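Long-range contacts in putative Nitroreductase (PDB 3EO7), which binds flavin mononucleotide and is probably an oxidoreductase of the nitroreductase family: residues Thr330-Tyr340 against Asn468-Ser479; Leu379-Val389 against Ala431-Asp440. All coordinates share one frame; numbering follows the deposited sequence.

Contact 1. Residues Thr330-Tyr340 against Asn468-Ser479; sequences TMHKRRSTRAY and NLAAIQLNLGVS. With FMN (flavin mononucleotide), chain B.
Thr337 and Val478 are joined by two hydrogen bonds, one between backbones and one to the threonine hydroxyl: Thr337 N donates to Val478 O (2.8 Å), and Val478 N donates to Thr337 OG1 (2.9 Å, N-H...O angle 158°). With chi1 at -49°, OG1 stands on the same side as its own N, and the one residue both gives a bond to Val478 and takes one from it. Next to this pair the Tyr340 ring passes close to Gly477, with CE1 3.5 Å from Gly477 C; glycine leaves room for the ring, whose OH bonds to Thr506.

Apolar packing ties the end of helix 325-333 to helix 452-473. CD2 of Leu469 touches CG of Met331, a selenomethionine, at 3.8 Å, while Ile472 sets CG2 against Lys333 CE and CG1 against the aliphatic part of Arg334.

Water bridges link the polar groups: one water accepts from Arg334 NH1 and donates to Asn468 OD1, and a second donates to both Asn468 OD1 and Ser336 OG.

Arg334 reaches flavin phosphate O1P and O3P, Arg335 reaches O2P and O3P through NE and NH2, and Ser336 gives N to O2P and OG to O1P (2.6 Å). This Arg-Arg-Ser run contributes six hydrogen bonds to the phosphate end of the FMN pocket of this nitroreductase-family domain.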
# COMPACT_ATOMS: atom_id res chain seq x y z
N THR A 330 16.60 3.97 6.66
CA THR A 330 15.88 2.73 6.44
C THR A 330 15.00 2.79 5.18
O THR A 330 15.03 1.85 4.37
CB THR A 330 15.08 2.34 7.70
OG1 THR A 330 16.01 1.91 8.72
CG2 THR A 330 14.09 1.26 7.38
N MSE A 331 14.30 3.90 4.97
CA MSE A 331 13.48 4.05 3.79
C MSE A 331 14.35 4.01 2.54
O MSE A 331 13.99 3.42 1.53
CB MSE A 331 12.67 5.33 3.84
CG MSE A 331 11.59 5.27 4.90
SE MSE A 331 10.49 6.86 4.96
CE MSE A 331 9.26 6.44 3.48
N HIS A 332 15.53 4.61 2.63
CA HIS A 332 16.40 4.62 1.47
C HIS A 332 17.01 3.24 1.15
O HIS A 332 17.11 2.88 -0.02
CB HIS A 332 17.51 5.68 1.63
CG HIS A 332 18.40 5.77 0.43
ND1 HIS A 332 17.99 6.35 -0.75
CD2 HIS A 332 19.67 5.35 0.24
CE1 HIS A 332 18.98 6.27 -1.63
NE2 HIS A 332 20.00 5.66 -1.06
N LYS A 333 17.38 2.48 2.18
CA LYS A 333 18.08 1.19 1.98
C LYS A 333 17.18 -0.03 1.86
O LYS A 333 17.63 -1.11 1.49
CB LYS A 333 19.10 0.96 3.10
CG LYS A 333 18.53 0.56 4.42
CD LYS A 333 19.65 0.41 5.46
CE LYS A 333 19.11 0.01 6.83
NZ LYS A 333 20.21 -0.09 7.85
N ARG A 334 15.89 0.16 2.17
CA ARG A 334 14.93 -0.93 2.25
C ARG A 334 14.89 -1.73 0.97
O ARG A 334 14.69 -1.17 -0.11
CB ARG A 334 13.54 -0.36 2.51
CG ARG A 334 12.44 -1.46 2.56
CD ARG A 334 11.13 -1.03 1.95
NE ARG A 334 11.26 -0.65 0.53
CZ ARG A 334 11.39 -1.49 -0.48
NH1 ARG A 334 11.36 -2.80 -0.29
NH2 ARG A 334 11.49 -1.00 -1.70
N ARG A 335 15.06 -3.04 1.10
CA ARG A 335 14.90 -3.98 -0.01
C ARG A 335 14.08 -5.16 0.49
O ARG A 335 14.10 -5.48 1.69
CB ARG A 335 16.27 -4.52 -0.44
CG ARG A 335 17.24 -3.48 -0.98
CD ARG A 335 17.11 -3.26 -2.47
NE ARG A 335 15.86 -2.63 -2.89
CZ ARG A 335 15.68 -1.31 -2.99
NH1 ARG A 335 16.66 -0.47 -2.70
NH2 ARG A 335 14.53 -0.83 -3.44
N SER A 336 13.39 -5.83 -0.44
CA SER A 336 12.69 -7.07 -0.14
C SER A 336 13.77 -8.16 -0.10
O SER A 336 14.51 -8.36 -1.06
CB SER A 336 11.67 -7.38 -1.22
OG SER A 336 10.61 -6.45 -1.18
N THR A 337 13.83 -8.88 1.01
CA THR A 337 14.82 -9.93 1.19
C THR A 337 14.59 -11.13 0.26
O THR A 337 13.50 -11.66 0.15
CB THR A 337 14.79 -10.38 2.64
OG1 THR A 337 14.84 -9.22 3.47
CG2 THR A 337 15.95 -11.34 2.97
N ARG A 338 15.66 -11.55 -0.42
CA ARG A 338 15.60 -12.64 -1.37
C ARG A 338 15.42 -13.99 -0.70
O ARG A 338 14.68 -14.83 -1.20
CB ARG A 338 16.88 -12.68 -2.21
CG ARG A 338 16.93 -13.84 -3.23
CD ARG A 338 18.31 -14.03 -3.92
NE ARG A 338 18.20 -14.92 -5.08
CZ ARG A 338 17.71 -14.56 -6.27
NH1 ARG A 338 17.27 -13.32 -6.48
NH2 ARG A 338 17.65 -15.45 -7.27
N ALA A 339 16.07 -14.18 0.44
CA ALA A 339 16.06 -15.47 1.12
C ALA A 339 16.41 -15.30 2.58
O ALA A 339 17.12 -14.36 2.95
CB ALA A 339 17.07 -16.44 0.44
N TYR A 340 15.88 -16.18 3.41
CA TYR A 340 16.13 -16.20 4.84
C TYR A 340 17.08 -17.33 5.19
O TYR A 340 17.17 -18.30 4.45
CB TYR A 340 14.84 -16.41 5.65
CG TYR A 340 13.82 -15.34 5.35
CD1 TYR A 340 14.19 -14.00 5.40
CD2 TYR A 340 12.51 -15.67 5.06
CE1 TYR A 340 13.26 -12.99 5.11
CE2 TYR A 340 11.56 -14.67 4.76
CZ TYR A 340 11.94 -13.35 4.82
OH TYR A 340 11.02 -12.36 4.53
N ASN A 468 7.54 -3.76 6.63
CA ASN A 468 8.78 -3.86 5.89
C ASN A 468 9.86 -2.89 6.45
O ASN A 468 10.99 -3.28 6.67
CB ASN A 468 8.60 -3.61 4.37
CG ASN A 468 8.13 -4.86 3.61
OD1 ASN A 468 8.88 -5.38 2.77
ND2 ASN A 468 6.92 -5.33 3.89
N LEU A 469 9.47 -1.64 6.66
CA LEU A 469 10.38 -0.62 7.17
C LEU A 469 10.85 -0.97 8.58
O LEU A 469 12.06 -0.92 8.88
CB LEU A 469 9.73 0.75 7.10
CG LEU A 469 9.56 1.32 5.68
CD1 LEU A 469 8.70 2.62 5.70
CD2 LEU A 469 10.92 1.54 5.00
N ALA A 470 9.92 -1.38 9.43
CA ALA A 470 10.29 -1.80 10.78
C ALA A 470 11.29 -2.97 10.77
O ALA A 470 12.26 -2.98 11.54
CB ALA A 470 9.06 -2.13 11.64
N ALA A 471 11.05 -3.95 9.90
CA ALA A 471 11.92 -5.12 9.80
C ALA A 471 13.31 -4.67 9.43
O ALA A 471 14.28 -5.06 10.07
CB ALA A 471 11.37 -6.13 8.74
N ILE A 472 13.43 -3.86 8.38
CA ILE A 472 14.73 -3.38 7.93
C ILE A 472 15.44 -2.55 9.00
O ILE A 472 16.63 -2.73 9.22
CB ILE A 472 14.61 -2.59 6.61
CG1 ILE A 472 14.09 -3.49 5.48
CG2 ILE A 472 15.97 -1.87 6.28
CD1 ILE A 472 14.91 -4.77 5.21
N GLN A 473 14.71 -1.69 9.71
CA GLN A 473 15.28 -0.92 10.81
C GLN A 473 15.89 -1.81 11.89
O GLN A 473 16.91 -1.46 12.46
CB GLN A 473 14.22 -0.04 11.44
CG GLN A 473 14.63 0.75 12.70
CD GLN A 473 15.77 1.72 12.49
OE1 GLN A 473 16.04 2.16 11.37
NE2 GLN A 473 16.45 2.08 13.59
N LEU A 474 15.25 -2.95 12.14
CA LEU A 474 15.71 -3.94 13.12
C LEU A 474 16.69 -4.98 12.56
O LEU A 474 16.95 -5.98 13.24
CB LEU A 474 14.50 -4.63 13.76
CG LEU A 474 13.54 -3.72 14.56
CD1 LEU A 474 12.50 -4.57 15.27
CD2 LEU A 474 14.26 -2.85 15.55
N ASN A 475 17.23 -4.75 11.36
CA ASN A 475 18.22 -5.65 10.74
C ASN A 475 17.67 -7.04 10.50
O ASN A 475 18.40 -8.04 10.56
CB ASN A 475 19.46 -5.73 11.62
CG ASN A 475 20.10 -4.37 11.83
OD1 ASN A 475 20.35 -3.96 12.97
ND2 ASN A 475 20.32 -3.66 10.76
N LEU A 476 16.39 -7.08 10.18
CA LEU A 476 15.69 -8.31 9.88
C LEU A 476 15.41 -8.40 8.38
O LEU A 476 15.68 -7.45 7.62
CB LEU A 476 14.38 -8.37 10.65
CG LEU A 476 14.46 -8.25 12.18
CD1 LEU A 476 13.01 -8.25 12.73
CD2 LEU A 476 15.34 -9.33 12.79
N GLY A 477 14.95 -9.57 7.96
CA GLY A 477 14.54 -9.84 6.58
C GLY A 477 13.03 -9.77 6.46
O GLY A 477 12.31 -10.07 7.42
N VAL A 478 12.55 -9.34 5.29
CA VAL A 478 11.13 -9.19 5.06
C VAL A 478 10.81 -9.25 3.58
O VAL A 478 11.60 -8.82 2.75
CB VAL A 478 10.61 -7.83 5.65
CG1 VAL A 478 11.37 -6.62 5.02
CG2 VAL A 478 9.06 -7.68 5.48
N SER A 479 9.66 -9.82 3.26
CA SER A 479 9.16 -9.77 1.91
C SER A 479 7.67 -10.03 1.86
O SER A 479 7.18 -10.99 2.45
CB SER A 479 9.86 -10.78 1.00
OG SER A 479 9.39 -10.66 -0.36
N1 FMN B . 8.91 -11.03 -3.62
C2 FMN B . 9.00 -12.41 -3.74
O2 FMN B . 10.10 -12.97 -3.75
N3 FMN B . 7.92 -13.23 -3.88
C4 FMN B . 6.65 -12.73 -3.95
O4 FMN B . 5.69 -13.53 -3.89
C4A FMN B . 6.50 -11.35 -3.83
N5 FMN B . 5.25 -10.78 -3.95
C5A FMN B . 5.09 -9.40 -3.75
C6 FMN B . 3.84 -8.80 -3.74
C7 FMN B . 3.68 -7.43 -3.56
C7M FMN B . 2.27 -6.82 -3.44
C8 FMN B . 4.80 -6.62 -3.37
C8M FMN B . 4.68 -5.17 -2.98
C9 FMN B . 6.08 -7.20 -3.36
C9A FMN B . 6.22 -8.59 -3.55
N10 FMN B . 7.49 -9.16 -3.55
C10 FMN B . 7.63 -10.52 -3.68
C1' FMN B . 8.75 -8.32 -3.60
C2' FMN B . 9.02 -7.72 -4.96
O2' FMN B . 9.62 -8.72 -5.82
C3' FMN B . 9.93 -6.50 -4.80
O3' FMN B . 9.23 -5.46 -4.11
C4' FMN B . 10.53 -5.99 -6.12
O4' FMN B . 11.37 -7.00 -6.74
C5' FMN B . 11.33 -4.72 -5.87
O5' FMN B . 12.37 -4.92 -4.96
P FMN B . 12.48 -4.09 -3.61
O1P FMN B . 11.26 -4.43 -2.76
O2P FMN B . 13.78 -4.57 -2.97
O3P FMN B . 12.53 -2.63 -3.92
O HOH W 1 11.32 -4.43 2.15
O HOH W 2 8.24 -6.73 0.34
O HOH W 3 11.76 -11.00 -1.90

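Contact 2. Residues Leu379-Val389 against Ala431-Asp440; sequences LIETFIAVCGV and AAAVIFHTSD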
# COMPACT_ATOMS: atom_id res chain seq x y z
N LEU A 379 -11.94 -3.34 8.57
CA LEU A 379 -12.29 -4.41 7.67
C LEU A 379 -11.19 -5.48 7.54
O LEU A 379 -11.39 -6.49 6.87
CB LEU A 379 -12.59 -3.84 6.29
CG LEU A 379 -13.65 -2.74 6.21
CD1 LEU A 379 -13.83 -2.28 4.77
CD2 LEU A 379 -14.97 -3.24 6.81
N ILE A 380 -10.03 -5.22 8.14
CA ILE A 380 -8.88 -6.10 7.97
C ILE A 380 -8.52 -6.78 9.30
O ILE A 380 -8.48 -6.14 10.35
CB ILE A 380 -7.68 -5.30 7.45
CG1 ILE A 380 -7.95 -4.90 5.98
CG2 ILE A 380 -6.36 -6.10 7.56
CD1 ILE A 380 -7.09 -3.88 5.55
N GLU A 381 -8.34 -8.09 9.23
CA GLU A 381 -7.90 -8.86 10.37
C GLU A 381 -6.47 -9.35 10.11
O GLU A 381 -6.03 -9.47 8.96
CB GLU A 381 -8.85 -10.01 10.61
CG GLU A 381 -10.28 -9.59 10.97
CD GLU A 381 -10.36 -8.74 12.20
OE1 GLU A 381 -9.60 -8.98 13.17
OE2 GLU A 381 -11.20 -7.81 12.22
N THR A 382 -5.77 -9.66 11.20
CA THR A 382 -4.39 -10.07 11.13
C THR A 382 -4.21 -11.41 11.85
O THR A 382 -4.63 -11.56 13.00
CB THR A 382 -3.46 -9.00 11.75
OG1 THR A 382 -3.65 -7.75 11.07
CG2 THR A 382 -1.98 -9.50 11.72
N PHE A 383 -3.64 -12.38 11.14
CA PHE A 383 -3.28 -13.70 11.70
C PHE A 383 -1.82 -13.91 11.45
O PHE A 383 -1.30 -13.50 10.40
CB PHE A 383 -4.09 -14.85 11.08
CG PHE A 383 -5.56 -14.75 11.38
CD1 PHE A 383 -6.38 -13.89 10.64
CD2 PHE A 383 -6.12 -15.47 12.44
CE1 PHE A 383 -7.76 -13.77 10.95
CE2 PHE A 383 -7.49 -15.35 12.73
CZ PHE A 383 -8.29 -14.49 11.98
N ILE A 384 -1.13 -14.52 12.42
CA ILE A 384 0.29 -14.73 12.29
C ILE A 384 0.65 -16.18 12.44
O ILE A 384 0.34 -16.81 13.46
CB ILE A 384 1.09 -13.89 13.34
CG1 ILE A 384 0.57 -12.43 13.35
CG2 ILE A 384 2.57 -13.96 13.06
CD1 ILE A 384 1.40 -11.45 14.21
N ALA A 385 1.30 -16.73 11.42
CA ALA A 385 1.87 -18.07 11.53
C ALA A 385 3.28 -17.88 12.09
O ALA A 385 4.13 -17.22 11.47
CB ALA A 385 1.90 -18.79 10.18
N VAL A 386 3.55 -18.47 13.25
CA VAL A 386 4.84 -18.37 13.90
C VAL A 386 5.56 -19.70 13.80
O VAL A 386 5.03 -20.72 14.25
CB VAL A 386 4.64 -17.97 15.40
CG1 VAL A 386 5.93 -18.05 16.18
CG2 VAL A 386 3.95 -16.56 15.50
N CYS A 387 6.75 -19.70 13.20
CA CYS A 387 7.56 -20.90 13.09
C CYS A 387 8.86 -20.82 13.85
O CYS A 387 9.37 -21.85 14.26
CB CYS A 387 7.89 -21.21 11.64
SG CYS A 387 6.37 -21.53 10.69
N GLY A 388 9.39 -19.62 14.01
CA GLY A 388 10.66 -19.42 14.69
C GLY A 388 10.78 -18.11 15.42
O GLY A 388 11.53 -17.24 15.02
N VAL A 389 10.03 -17.95 16.51
CA VAL A 389 10.09 -16.76 17.33
C VAL A 389 10.43 -17.26 18.71
O VAL A 389 9.65 -18.01 19.33
CB VAL A 389 8.80 -15.92 17.30
CG1 VAL A 389 8.91 -14.75 18.31
CG2 VAL A 389 8.53 -15.43 15.88
N ALA A 431 10.86 -18.39 6.83
CA ALA A 431 10.41 -17.29 7.66
C ALA A 431 10.32 -17.70 9.14
O ALA A 431 9.96 -18.84 9.48
CB ALA A 431 9.04 -16.82 7.18
N ALA A 432 10.60 -16.73 10.00
CA ALA A 432 10.40 -16.85 11.43
C ALA A 432 8.90 -16.69 11.72
O ALA A 432 8.35 -17.35 12.61
CB ALA A 432 11.24 -15.77 12.19
N ALA A 433 8.25 -15.77 11.00
CA ALA A 433 6.82 -15.50 11.16
C ALA A 433 6.27 -15.02 9.83
O ALA A 433 6.98 -14.38 9.03
CB ALA A 433 6.57 -14.45 12.23
N VAL A 434 5.00 -15.28 9.62
CA VAL A 434 4.32 -14.90 8.38
C VAL A 434 3.01 -14.24 8.76
O VAL A 434 2.18 -14.84 9.46
CB VAL A 434 4.10 -16.10 7.47
CG1 VAL A 434 3.36 -15.62 6.17
CG2 VAL A 434 5.45 -16.80 7.10
N ILE A 435 2.85 -12.98 8.38
CA ILE A 435 1.64 -12.22 8.69
C ILE A 435 0.62 -12.22 7.55
O ILE A 435 0.93 -11.83 6.42
CB ILE A 435 2.03 -10.78 9.11
CG1 ILE A 435 2.95 -10.84 10.34
CG2 ILE A 435 0.80 -9.91 9.41
CD1 ILE A 435 3.41 -9.47 10.77
N PHE A 436 -0.59 -12.66 7.86
CA PHE A 436 -1.70 -12.74 6.92
C PHE A 436 -2.71 -11.64 7.21
O PHE A 436 -3.21 -11.54 8.32
CB PHE A 436 -2.41 -14.09 7.04
CG PHE A 436 -1.57 -15.25 6.63
CD1 PHE A 436 -0.63 -15.79 7.49
CD2 PHE A 436 -1.66 -15.76 5.35
CE1 PHE A 436 0.20 -16.83 7.06
CE2 PHE A 436 -0.84 -16.79 4.93
CZ PHE A 436 0.09 -17.31 5.78
N HIS A 437 -2.98 -10.80 6.21
CA HIS A 437 -4.03 -9.83 6.29
C HIS A 437 -5.23 -10.43 5.60
O HIS A 437 -5.14 -10.93 4.47
CB HIS A 437 -3.60 -8.52 5.62
CG HIS A 437 -2.56 -7.79 6.39
ND1 HIS A 437 -1.36 -7.41 5.84
CD2 HIS A 437 -2.52 -7.41 7.69
CE1 HIS A 437 -0.64 -6.79 6.77
NE2 HIS A 437 -1.31 -6.79 7.91
N THR A 438 -6.37 -10.37 6.27
CA THR A 438 -7.58 -10.97 5.76
C THR A 438 -8.77 -10.02 5.88
O THR A 438 -8.72 -9.01 6.58
CB THR A 438 -7.93 -12.25 6.55
OG1 THR A 438 -8.46 -11.90 7.82
CG2 THR A 438 -6.68 -13.21 6.71
N SER A 439 -9.84 -10.37 5.18
CA SER A 439 -11.08 -9.63 5.26
C SER A 439 -12.28 -10.47 4.90
O SER A 439 -12.23 -11.29 3.99
CB SER A 439 -11.04 -8.42 4.30
OG SER A 439 -12.16 -7.56 4.47
N ASP A 440 -13.36 -10.29 5.64
CA ASP A 440 -14.63 -10.86 5.27
C ASP A 440 -15.16 -9.99 4.14
O ASP A 440 -15.67 -8.89 4.36
CB ASP A 440 -15.58 -10.90 6.48
CG ASP A 440 -16.99 -11.34 6.13
OD1 ASP A 440 -17.41 -11.37 4.93
OD2 ASP A 440 -17.70 -11.66 7.11
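Ala432 O accepts two backbone hydrogen bonds, from Cys387 N and Gly388 N, each 2.9 Å long. They meet it differently: Gly388 N lies in the carbonyl plane on a lone pair, whereas Cys387 N is tilted 34° from that plane. Beyond this doubly held carbonyl, strands 381-386 and 433-439 run as an antiparallel pair within the mixed sheet of the nitroreductase domain. At its Ala432 end, Ala432 and Ala433 form a classic beta bulge opposite Leu507 of strand 500-508, the neighbour on the far side of strand 433-439.

The hydrogen-bonded pairs are Glu381 with Thr438, Phe383 with Phe436 and Ala385 with Val434. Phe436 N to Phe383 O is nearly straight, with an N-H...O angle of 172°. These residues share one face of the sheet. There CE1 of Phe436 approaches Ala385 CB at 4.1 Å, while CE1, at the edge of the Phe383 ring, lies 3.7 Å from Thr438 OG1; that hydroxyl bonds to Glu499.

On the other face, Ile384 and Ile435 run alongside each other in the same direction, and Thr382 CG2 comes within 3.6 Å of Ile435 CG2. Thr382 OG1 touches the His437 ring in its plane, at the CD2 edge. Both residues hydrogen-bond instead to the Tyr358 hydroxyl, Thr382 through OG1 and His437 through NE2, which would help to fix the turn of the imidazole.

Past the regular pairs, Ser439 continues the link with its side chain. Its hydroxyl, swung opposite the backbone N (chi1 -172°), donates from OG to Leu379 O over 2.7 Å.

How the contacts relate
Both segments of contact 2 fall between the two segments of contact 1 in sequence: 330-340 comes first, then 379-389, 431-440 and 468-479, all within one nitroreductase-family domain. The centres of the contacts lie about 17 Å apart, and both reach the same mixed sheet, contact 1 through strand 477-481 alone. Strand 500-508 connects them, pairing with 433-439 of contact 2 and with 477-481 of contact 1, while helix 452-473 supplies part of contact 1 and packs on the Leu379 end of contact 2. They also touch directly, Tyr340 CD2 lying 3.6 Å from Ala431 N. Contact 1 thus places the phosphate-binding loop beside the shared framework, whereas contact 2 pairs two interior strands of the sheet.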